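Local coordinates for protein 3-dehydroquinate dehydratase (PDB 4PH6) that catalyses the cis-dehydration of 3-dehydroquinate to 3-dehydroshikimate through an imine intermediate, the third step of the chorismate pathway, at residues R160-Q163 and M164-Q168. Numbering follows the deposited sequence.
Sequences RLRQ and MQMRQ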
loop_
_atom_site.group_PDB
_atom_site.type_symbol
_atom_site.label_atom_id
_atom_site.label_comp_id
_atom_site.label_asym_id
_atom_site.label_seq_id
_atom_site.Cartn_x
_atom_site.Cartn_y
_atom_site.Cartn_z
ATOM N N ARG A 160 11.952 1.820 19.907
ATOM C CA ARG A 160 12.169 0.391 20.074
ATOM C C ARG A 160 13.091 -0.142 18.989
ATOM O O ARG A 160 13.984 -0.936 19.271
ATOM C CB ARG A 160 10.846 -0.367 20.087
ATOM C CG ARG A 160 10.027 -0.085 21.337
ATOM C CD ARG A 160 8.804 -0.963 21.414
ATOM N NE ARG A 160 7.893 -0.530 22.473
ATOM C CZ ARG A 160 6.725 -1.114 22.744
ATOM N NH1 ARG A 160 6.317 -2.160 22.040
ATOM N NH2 ARG A 160 5.957 -0.633 23.710
ATOM N N LEU A 161 12.897 0.308 17.753
ATOM C CA LEU A 161 13.762 -0.134 16.670
ATOM C C LEU A 161 15.185 0.356 16.937
ATOM O O LEU A 161 16.156 -0.349 16.669
ATOM C CB LEU A 161 13.247 0.367 15.310
ATOM C CG LEU A 161 11.978 -0.331 14.810
ATOM C CD1 LEU A 161 11.374 0.395 13.615
ATOM C CD2 LEU A 161 12.238 -1.811 14.475
ATOM N N ARG A 162 15.305 1.558 17.480
ATOM C CA ARG A 162 16.621 2.118 17.757
ATOM C C ARG A 162 17.322 1.395 18.905
ATOM O O ARG A 162 18.543 1.280 18.898
ATOM C CB ARG A 162 16.525 3.614 18.084
ATOM C CG ARG A 162 16.252 4.521 16.884
ATOM C CD ARG A 162 16.211 5.959 17.335
ATOM N NE ARG A 162 17.539 6.418 17.727
ATOM C CZ ARG A 162 17.763 7.494 18.464
ATOM N NH1 ARG A 162 16.743 8.212 18.927
ATOM N NH2 ARG A 162 19.005 7.832 18.756
ATOM N N GLN A 163 16.557 0.917 19.886
ATOM C CA GLN A 163 17.147 0.193 21.016
ATOM C C GLN A 163 17.674 -1.184 20.581
ATOM O O GLN A 163 18.681 -1.652 21.107
ATOM C CB GLN A 163 16.136 0.038 22.166
ATOM C CG GLN A 163 15.685 1.360 22.840
ATOM C CD GLN A 163 16.488 1.699 24.104
ATOM O OE1 GLN A 163 17.375 0.921 24.521
ATOM N NE2 GLN A 163 16.185 2.860 24.720
ATOM N N MET A 164 16.999 -1.826 19.626
ATOM C CA MET A 164 17.472 -3.094 19.089
ATOM C C MET A 164 18.811 -2.926 18.393
ATOM O O MET A 164 19.721 -3.728 18.589
ATOM C CB MET A 164 16.462 -3.686 18.103
ATOM C CG MET A 164 15.093 -3.950 18.700
ATOM S SD MET A 164 13.936 -4.555 17.456
ATOM C CE MET A 164 12.376 -4.023 18.154
ATOM N N GLN A 165 18.915 -1.888 17.567
ATOM C CA GLN A 165 20.153 -1.597 16.871
ATOM C C GLN A 165 21.270 -1.333 17.902
ATOM O O GLN A 165 22.399 -1.803 17.732
ATOM C CB GLN A 165 19.974 -0.406 15.908
ATOM C CG GLN A 165 21.183 -0.100 14.986
ATOM C CD GLN A 165 20.896 1.018 13.976
ATOM O OE1 GLN A 165 20.452 0.763 12.858
ATOM N NE2 GLN A 165 21.131 2.255 14.378
ATOM N N MET A 166 20.940 -0.627 18.984
ATOM C CA MET A 166 21.912 -0.349 20.046
ATOM C C MET A 166 22.381 -1.618 20.747
ATOM O O MET A 166 23.488 -1.662 21.286
ATOM C CB MET A 166 21.323 0.603 21.093
ATOM C CG MET A 166 21.146 2.035 20.625
ATOM S SD MET A 166 20.261 3.060 21.816
ATOM C CE MET A 166 20.224 4.601 20.914
ATOM N N ARG A 167 21.524 -2.630 20.772
ATOM C CA ARG A 167 21.874 -3.909 21.375
ATOM C C ARG A 167 22.524 -4.803 20.336
ATOM O O ARG A 167 22.518 -6.020 20.489
ATOM C CB ARG A 167 20.642 -4.626 21.950
ATOM C CG ARG A 167 19.839 -3.858 22.998
ATOM C CD ARG A 167 20.099 -4.347 24.423
ATOM N NE ARG A 167 20.008 -5.801 24.572
ATOM C CZ ARG A 167 18.879 -6.489 24.742
ATOM N NH1 ARG A 167 17.704 -5.864 24.770
ATOM N NH2 ARG A 167 18.925 -7.814 24.870
ATOM N N GLN A 168 23.042 -4.204 19.263
ATOM C CA GLN A 168 23.802 -4.924 18.232
ATOM C C GLN A 168 22.994 -5.996 17.479
ATOM O O GLN A 168 23.518 -7.057 17.127
ATOM C CB GLN A 168 25.055 -5.565 18.846
ATOM C CG GLN A 168 25.975 -4.597 19.589
ATOM C CD GLN A 168 27.203 -5.276 20.195
ATOM O OE1 GLN A 168 27.855 -6.105 19.552
ATOM N NE2 GLN A 168 27.519 -4.928 21.442
#
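Met164 folds back over Arg160 and Leu161 on the buried side of helix 154-166, near its C-terminal end. CG is set beside its own backbone N (chi1 -59°) and the chain is extended beyond, which carries it toward the preceding turn. Its CG lies 3.3 Å from Arg160 O. Its CE reaches Leu161 CD2 at 4.3 Å. On the exposed side Met166 repeats the course against Arg162, CG 3.2 Å from Arg162 O, and its CE stops obliquely by the guanidinium, 4.1 Å from Arg162 NH2. Both carbonyls also accept helical bonds, Met164 N to Arg160 O at 3.2 Å and Met166 N to Arg162 O at 3.1 Å. The series fades at Arg167, whose N bonds weakly to Gln163 O, and a Schellman motif with Gln168 at C-prime, of positive phi, ends the helix. Farther out, salt bridges join Arg160 NE to Glu156 and Arg167 NE to Asp128, while Gln165 OE1 accepts a hydrogen bond from Ser200 N and its NE2 donates to Tyr198 O. The side chain of Met164 lies about 6 Å from that of Lys173, the predicted Schiff-base lysine. In this beta-alpha-beta unit of the (beta/alpha)8 barrel, Leu161, Met164 and Gln165 meet Cys172 on strand 171-176, while helices 124-136 and 181-197 touch Arg167 and Leu161 respectively.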